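Local coordinates for putative transcriptional regulator protein, LacI family (Rhizobium etli, PDB 3MIZ) that probably binds DNA at regulatory sites as a LacI-family transcriptional repressor, through a DNA-binding region separate from the periplasmic-binding-protein-like core, at residues 244-256 with 279-291. Sequence-based numbering, arbitrary orientation.
Sequences PELTTAALPYYDL and VVSCKLVERSSAA
Arg287 reaches across to Leu246, its NH1 meeting Leu246 O at 3.0 Å, in the guanidinium plane and nearly along the C=O axis. Val285 CG1 lies over the centre of one guanidinium face, while Thr248 CG2 borders the edge; a salt bridge from NH1 to Asp234 adds a second hold. With the guanidinium gone, as in an alanine here, Leu246 O and Asp234 would probably lose their shared partner and the methyl of Val285 its flat cover. Thr247 is gripped from two sides: its OG1, turned beside its own backbone N (chi1 -71°), accepts Arg287 N at 2.8 Å, and its N points almost straight at Ser289 OG, also 2.8 Å away (176° at the hydrogen). Ser289 OG is further bonded to Ile229 O, which ties this pair to strand 228-230. Beyond, Thr248 and Val285 form an antiparallel hydrogen-bonded pair, with Val285 N to Thr248 O at 2.7 Å, and Ala250 N bonds Lys283 O. The Lys283 N to Ala250 O return bond is weak, but water 3 bridges the same two atoms. Farther on, the Pro252 ring slides past Val280, CG to CG1 3.7 Å, as helix 253-268 begins; Leu256 and Ile111 extend this apolar patch. The paired strands run between the two lobes, consistent with the hinge crossovers of the periplasmic-binding-protein-like fold in LacI-family regulators.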
ATOM      1  N   PRO A 244     -18.895   3.003  -9.082  1.00 16.68           N
ATOM      2  CA  PRO A 244     -18.864   1.594  -9.499  1.00 16.01           C
ATOM      3  C   PRO A 244     -17.468   0.983  -9.487  1.00 16.71           C
ATOM      4  O   PRO A 244     -16.458   1.697  -9.575  1.00 15.13           O
ATOM      5  CB  PRO A 244     -19.443   1.644 -10.907  1.00 17.39           C
ATOM      6  CG  PRO A 244     -18.927   2.957 -11.415  1.00 14.94           C
ATOM      7  CD  PRO A 244     -19.174   3.880 -10.234  1.00 13.90           C
ATOM      8  N   GLU A 245     -17.420  -0.344  -9.370  1.00 16.91           N
ATOM      9  CA  GLU A 245     -16.160  -1.080  -9.362  1.00 19.03           C
ATOM     10  C   GLU A 245     -15.378  -0.702 -10.622  1.00 15.16           C
ATOM     11  O   GLU A 245     -15.921  -0.719 -11.722  1.00 13.48           O
ATOM     12  CB  GLU A 245     -16.435  -2.587  -9.349  1.00 22.46           C
ATOM     13  CG  GLU A 245     -17.035  -3.103  -8.056  1.00 31.57           C
ATOM     14  CD  GLU A 245     -16.055  -3.049  -6.898  1.00 37.05           C
ATOM     15  OE1 GLU A 245     -15.621  -1.935  -6.535  1.00 38.68           O
ATOM     16  OE2 GLU A 245     -15.716  -4.124  -6.351  1.00 39.28           O
ATOM     17  N   LEU A 246     -14.100  -0.385 -10.446  1.00 14.65           N
ATOM     18  CA  LEU A 246     -13.229   0.048 -11.543  1.00 13.94           C
ATOM     19  C   LEU A 246     -12.724  -1.016 -12.517  1.00 11.86           C
ATOM     20  O   LEU A 246     -12.068  -1.985 -12.121  1.00 14.58           O
ATOM     21  CB  LEU A 246     -12.021   0.784 -10.959  1.00 12.18           C
ATOM     22  CG  LEU A 246     -11.063   1.486 -11.923  1.00 14.01           C
ATOM     23  CD1 LEU A 246     -11.769   2.644 -12.618  1.00 14.31           C
ATOM     24  CD2 LEU A 246      -9.867   2.003 -11.141  1.00 16.34           C
ATOM     25  N   THR A 247     -13.024  -0.822 -13.797  1.00 11.43           N
ATOM     26  CA  THR A 247     -12.554  -1.733 -14.834  1.00 12.02           C
ATOM     27  C   THR A 247     -11.094  -1.338 -15.054  1.00 12.76           C
ATOM     28  O   THR A 247     -10.784  -0.159 -15.214  1.00  9.73           O
ATOM     29  CB  THR A 247     -13.384  -1.566 -16.103  1.00 14.37           C
ATOM     30  OG1 THR A 247     -14.698  -2.102 -15.861  1.00 13.21           O
ATOM     31  CG2 THR A 247     -12.740  -2.297 -17.277  1.00 13.27           C
ATOM     32  N   THR A 248     -10.196  -2.317 -15.070  1.00 13.44           N
ATOM     33  CA  THR A 248      -8.775  -1.993 -15.179  1.00 13.76           C
ATOM     34  C   THR A 248      -7.966  -3.101 -15.847  1.00 15.74           C
ATOM     35  O   THR A 248      -8.519  -4.078 -16.352  1.00 14.53           O
ATOM     36  CB  THR A 248      -8.223  -1.724 -13.740  1.00 13.65           C
ATOM     37  OG1 THR A 248      -6.896  -1.189 -13.792  1.00 13.85           O
ATOM     38  CG2 THR A 248      -8.204  -3.018 -12.934  1.00 13.30           C
ATOM     39  N   ALA A 249      -6.646  -2.919 -15.862  1.00 15.55           N
ATOM     40  CA  ALA A 249      -5.721  -3.899 -16.419  1.00 14.75           C
ATOM     41  C   ALA A 249      -4.878  -4.313 -15.220  1.00 15.68           C
ATOM     42  O   ALA A 249      -4.232  -3.475 -14.586  1.00 15.14           O
ATOM     43  CB  ALA A 249      -4.851  -3.257 -17.495  1.00 17.59           C
ATOM     44  N   ALA A 250      -4.893  -5.599 -14.895  1.00 14.16           N
ATOM     45  CA  ALA A 250      -4.159  -6.070 -13.737  1.00 13.44           C
ATOM     46  C   ALA A 250      -2.699  -6.362 -14.013  1.00 14.61           C
ATOM     47  O   ALA A 250      -2.370  -7.142 -14.906  1.00 13.68           O
ATOM     48  CB  ALA A 250      -4.821  -7.315 -13.177  1.00 16.26           C
ATOM     49  N   LEU A 251      -1.819  -5.731 -13.248  1.00 13.92           N
ATOM     50  CA  LEU A 251      -0.400  -6.012 -13.405  1.00 14.10           C
ATOM     51  C   LEU A 251      -0.305  -7.380 -12.738  1.00 14.92           C
ATOM     52  O   LEU A 251      -0.793  -7.558 -11.618  1.00 15.07           O
ATOM     53  CB  LEU A 251       0.442  -4.983 -12.650  1.00 16.75           C
ATOM     54  CG  LEU A 251       0.647  -3.610 -13.297  1.00 17.17           C
ATOM     55  CD1 LEU A 251       1.331  -2.683 -12.292  1.00 19.44           C
ATOM     56  CD2 LEU A 251       1.491  -3.749 -14.559  1.00 17.92           C
ATOM     57  N   PRO A 252       0.293  -8.370 -13.425  1.00 14.91           N
ATOM     58  CA  PRO A 252       0.443  -9.732 -12.904  1.00 13.82           C
ATOM     59  C   PRO A 252       1.552  -9.880 -11.855  1.00 14.06           C
ATOM     60  O   PRO A 252       2.392 -10.776 -11.943  1.00 11.32           O
ATOM     61  CB  PRO A 252       0.726 -10.539 -14.171  1.00 15.38           C
ATOM     62  CG  PRO A 252       1.578  -9.591 -14.953  1.00 15.43           C
ATOM     63  CD  PRO A 252       0.846  -8.267 -14.790  1.00 13.48           C
ATOM     64  N   TYR A 253       1.530  -9.012 -10.851  1.00 13.60           N
ATOM     65  CA  TYR A 253       2.537  -9.035  -9.801  1.00 14.27           C
ATOM     66  C   TYR A 253       2.676 -10.364  -9.082  1.00 14.96           C
ATOM     67  O   TYR A 253       3.778 -10.891  -8.960  1.00 10.66           O
ATOM     68  CB  TYR A 253       2.272  -7.924  -8.780  1.00 16.23           C
ATOM     69  CG  TYR A 253       2.736  -6.566  -9.252  1.00 18.69           C
ATOM     70  CD1 TYR A 253       3.803  -6.453 -10.144  1.00 23.67           C
ATOM     71  CD2 TYR A 253       2.144  -5.396  -8.785  1.00 25.65           C
ATOM     72  CE1 TYR A 253       4.270  -5.213 -10.560  1.00 25.68           C
ATOM     73  CE2 TYR A 253       2.611  -4.139  -9.197  1.00 25.96           C
ATOM     74  CZ  TYR A 253       3.675  -4.065 -10.083  1.00 24.35           C
ATOM     75  OH  TYR A 253       4.173  -2.844 -10.481  1.00 31.42           O
ATOM     76  N   TYR A 254       1.561 -10.898  -8.596  1.00 11.96           N
ATOM     77  CA  TYR A 254       1.588 -12.167  -7.888  1.00 16.03           C
ATOM     78  C   TYR A 254       2.239 -13.249  -8.755  1.00 16.03           C
ATOM     79  O   TYR A 254       3.124 -13.977  -8.292  1.00 16.12           O
ATOM     80  CB  TYR A 254       0.162 -12.581  -7.500  1.00 19.10           C
ATOM     81  CG  TYR A 254       0.099 -13.869  -6.714  1.00 22.23           C
ATOM     82  CD1 TYR A 254       0.533 -13.925  -5.388  1.00 22.64           C
ATOM     83  CD2 TYR A 254      -0.355 -15.042  -7.308  1.00 24.67           C
ATOM     84  CE1 TYR A 254       0.521 -15.124  -4.678  1.00 25.92           C
ATOM     85  CE2 TYR A 254      -0.375 -16.244  -6.609  1.00 26.43           C
ATOM     86  CZ  TYR A 254       0.066 -16.280  -5.295  1.00 27.43           C
ATOM     87  OH  TYR A 254       0.071 -17.479  -4.611  1.00 28.57           O
ATOM     88  N   ASP A 255       1.814 -13.343 -10.012  1.00 17.00           N
ATOM     89  CA  ASP A 255       2.361 -14.336 -10.934  1.00 18.17           C
ATOM     90  C   ASP A 255       3.823 -14.060 -11.272  1.00 17.77           C
ATOM     91  O   ASP A 255       4.602 -14.993 -11.462  1.00 16.30           O
ATOM     92  CB  ASP A 255       1.543 -14.394 -12.227  1.00 20.24           C
ATOM     93  CG  ASP A 255       0.142 -14.940 -12.011  1.00 26.68           C
ATOM     94  OD1 ASP A 255      -0.022 -15.869 -11.187  1.00 26.07           O
ATOM     95  OD2 ASP A 255      -0.791 -14.448 -12.676  1.00 29.51           O
ATOM     96  N   LEU A 256       4.192 -12.784 -11.370  1.00 15.17           N
ATOM     97  CA  LEU A 256       5.585 -12.435 -11.657  1.00 15.08           C
ATOM     98  C   LEU A 256       6.475 -12.969 -10.545  1.00 14.02           C
ATOM     99  O   LEU A 256       7.567 -13.476 -10.803  1.00 15.13           O
ATOM    100  CB  LEU A 256       5.773 -10.918 -11.760  1.00 13.35           C
ATOM    101  CG  LEU A 256       5.334 -10.248 -13.064  1.00 18.84           C
ATOM    102  CD1 LEU A 256       5.427  -8.732 -12.929  1.00 20.41           C
ATOM    103  CD2 LEU A 256       6.212 -10.735 -14.208  1.00 16.57           C
ATOM    104  N   VAL A 279       7.910 -11.669 -20.960  1.00 18.90           N
ATOM    105  CA  VAL A 279       7.001 -10.584 -20.647  1.00 19.30           C
ATOM    106  C   VAL A 279       5.623 -11.197 -20.422  1.00 18.29           C
ATOM    107  O   VAL A 279       5.076 -11.854 -21.307  1.00 18.39           O
ATOM    108  CB  VAL A 279       6.948  -9.538 -21.780  1.00 19.04           C
ATOM    109  CG1 VAL A 279       6.105  -8.357 -21.347  1.00 23.02           C
ATOM    110  CG2 VAL A 279       8.356  -9.068 -22.115  1.00 20.83           C
ATOM    111  N   VAL A 280       5.083 -11.000 -19.224  1.00 18.30           N
ATOM    112  CA  VAL A 280       3.777 -11.549 -18.873  1.00 19.16           C
ATOM    113  C   VAL A 280       2.657 -10.539 -19.123  1.00 18.89           C
ATOM    114  O   VAL A 280       2.741  -9.386 -18.713  1.00 16.87           O
ATOM    115  CB  VAL A 280       3.749 -11.987 -17.393  1.00 20.48           C
ATOM    116  CG1 VAL A 280       2.375 -12.545 -17.034  1.00 16.19           C
ATOM    117  CG2 VAL A 280       4.836 -13.022 -17.140  1.00 20.39           C
ATOM    118  N   SER A 281       1.604 -10.986 -19.797  1.00 18.42           N
ATOM    119  CA  SER A 281       0.478 -10.121 -20.119  1.00 19.59           C
ATOM    120  C   SER A 281      -0.277  -9.589 -18.903  1.00 17.64           C
ATOM    121  O   SER A 281      -0.232 -10.168 -17.818  1.00 16.80           O
ATOM    122  CB  SER A 281      -0.502 -10.872 -21.026  1.00 21.74           C
ATOM    123  OG  SER A 281      -0.993 -12.033 -20.376  1.00 26.27           O
ATOM    124  N   CYS A 282      -0.960  -8.467 -19.100  1.00 18.61           N
ATOM    125  CA  CYS A 282      -1.776  -7.855 -18.060  1.00 19.32           C
ATOM    126  C   CYS A 282      -3.212  -8.242 -18.392  1.00 19.93           C
ATOM    127  O   CYS A 282      -3.661  -8.054 -19.518  1.00 22.95           O
ATOM    128  CB  CYS A 282      -1.635  -6.334 -18.091  1.00 19.22           C
ATOM    129  SG  CYS A 282       0.015  -5.742 -17.647  1.00 20.91           S
ATOM    130  N   LYS A 283      -3.922  -8.792 -17.416  1.00 18.82           N
ATOM    131  CA  LYS A 283      -5.302  -9.213 -17.630  1.00 18.60           C
ATOM    132  C   LYS A 283      -6.298  -8.072 -17.513  1.00 17.02           C
ATOM    133  O   LYS A 283      -6.293  -7.336 -16.532  1.00 14.00           O
ATOM    134  CB  LYS A 283      -5.678 -10.304 -16.623  1.00 21.43           C
ATOM    135  CG  LYS A 283      -4.908 -11.603 -16.788  1.00 27.50           C
ATOM    136  CD  LYS A 283      -5.281 -12.608 -15.704  1.00 31.74           C
ATOM    137  CE  LYS A 283      -4.555 -13.932 -15.894  1.00 33.33           C
ATOM    138  NZ  LYS A 283      -4.846 -14.888 -14.789  1.00 35.72           N
ATOM    139  N   LEU A 284      -7.150  -7.918 -18.519  1.00 17.62           N
ATOM    140  CA  LEU A 284      -8.166  -6.879 -18.466  1.00 19.53           C
ATOM    141  C   LEU A 284      -9.224  -7.382 -17.489  1.00 20.56           C
ATOM    142  O   LEU A 284      -9.774  -8.467 -17.669  1.00 20.56           O
ATOM    143  CB  LEU A 284      -8.770  -6.654 -19.850  1.00 22.07           C
ATOM    144  CG  LEU A 284      -9.898  -5.630 -19.986  1.00 24.47           C
ATOM    145  CD1 LEU A 284      -9.616  -4.410 -19.140  1.00 25.87           C
ATOM    146  CD2 LEU A 284     -10.043  -5.251 -21.450  1.00 26.98           C
ATOM    147  N   VAL A 285      -9.482  -6.606 -16.442  1.00 19.10           N
ATOM    148  CA  VAL A 285     -10.473  -6.981 -15.436  1.00 18.28           C
ATOM    149  C   VAL A 285     -11.702  -6.119 -15.663  1.00 20.18           C
ATOM    150  O   VAL A 285     -11.716  -4.938 -15.319  1.00 18.32           O
ATOM    151  CB  VAL A 285      -9.945  -6.739 -14.008  1.00 19.28           C
ATOM    152  CG1 VAL A 285     -10.996  -7.157 -12.983  1.00 18.63           C
ATOM    153  CG2 VAL A 285      -8.651  -7.512 -13.799  1.00 18.76           C
ATOM    154  N   GLU A 286     -12.734  -6.715 -16.247  1.00 19.82           N
ATOM    155  CA  GLU A 286     -13.951  -5.978 -16.532  1.00 22.57           C
ATOM    156  C   GLU A 286     -14.867  -5.885 -15.325  1.00 21.97           C
ATOM    157  O   GLU A 286     -15.298  -6.900 -14.771  1.00 20.64           O
ATOM    158  CB  GLU A 286     -14.689  -6.618 -17.707  1.00 25.94           C
ATOM    159  CG  GLU A 286     -15.979  -5.914 -18.064  1.00 29.31           C
ATOM    160  CD  GLU A 286     -16.467  -6.269 -19.446  1.00 30.27           C
ATOM    161  OE1 GLU A 286     -16.262  -7.429 -19.864  1.00 30.68           O
ATOM    162  OE2 GLU A 286     -17.063  -5.391 -20.108  1.00 30.42           O
ATOM    163  N   ARG A 287     -15.140  -4.656 -14.908  1.00 20.28           N
ATOM    164  CA  ARG A 287     -16.017  -4.412 -13.775  1.00 19.33           C
ATOM    165  C   ARG A 287     -17.193  -3.570 -14.287  1.00 20.11           C
ATOM    166  O   ARG A 287     -17.761  -3.913 -15.321  1.00 22.38           O
ATOM    167  CB  ARG A 287     -15.231  -3.734 -12.634  1.00 19.02           C
ATOM    168  CG  ARG A 287     -14.089  -4.634 -12.088  1.00 19.53           C
ATOM    169  CD  ARG A 287     -13.764  -4.384 -10.614  1.00 17.40           C
ATOM    170  NE  ARG A 287     -12.852  -5.381 -10.037  1.00 14.07           N
ATOM    171  CZ  ARG A 287     -11.517  -5.313 -10.081  1.00 16.60           C
ATOM    172  NH1 ARG A 287     -10.916  -4.296 -10.676  1.00 13.21           N
ATOM    173  NH2 ARG A 287     -10.777  -6.261  -9.520  1.00 15.53           N
ATOM    174  N   SER A 288     -17.562  -2.477 -13.627  1.00 19.82           N
ATOM    175  CA  SER A 288     -18.710  -1.706 -14.120  1.00 21.30           C
ATOM    176  C   SER A 288     -18.557  -0.190 -14.242  1.00 20.98           C
ATOM    177  O   SER A 288     -19.554   0.537 -14.310  1.00 20.91           O
ATOM    178  CB  SER A 288     -19.938  -2.020 -13.260  1.00 24.79           C
ATOM    179  OG  SER A 288     -19.656  -1.806 -11.888  1.00 26.69           O
ATOM    180  N   SER A 289     -17.318   0.286 -14.308  1.00 18.25           N
ATOM    181  CA  SER A 289     -17.051   1.719 -14.416  1.00 15.93           C
ATOM    182  C   SER A 289     -17.109   2.232 -15.853  1.00 17.38           C
ATOM    183  O   SER A 289     -16.904   3.421 -16.101  1.00 14.37           O
ATOM    184  CB  SER A 289     -15.673   2.034 -13.839  1.00 16.23           C
ATOM    185  OG  SER A 289     -14.682   1.328 -14.560  1.00 14.81           O
ATOM    186  N   ALA A 290     -17.361   1.338 -16.801  1.00 18.93           N
ATOM    187  CA  ALA A 290     -17.455   1.741 -18.201  1.00 21.98           C
ATOM    188  C   ALA A 290     -18.767   1.258 -18.830  1.00 25.03           C
ATOM    189  O   ALA A 290     -19.255   0.171 -18.519  1.00 25.83           O
ATOM    190  CB  ALA A 290     -16.271   1.197 -18.984  1.00 20.03           C
ATOM    191  N   ALA A 291     -19.329   2.083 -19.708  1.00 25.17           N
ATOM    192  CA  ALA A 291     -20.574   1.762 -20.400  1.00 28.35           C
ATOM    193  C   ALA A 291     -20.399   2.111 -21.873  1.00 28.41           C
ATOM    194  O   ALA A 291     -19.454   2.811 -22.243  1.00 27.05           O
ATOM    195  CB  ALA A 291     -21.734   2.560 -19.806  1.00 29.60           C
TER
HETATM  196  O   HOH W   1     -19.836  -1.821  -8.839  1.00 33.05           O
HETATM  197  O   HOH W   2     -16.757  -1.687 -17.307  1.00 25.28           O
HETATM  198  O   HOH W   3      -2.546  -9.827 -14.978  1.00 21.71           O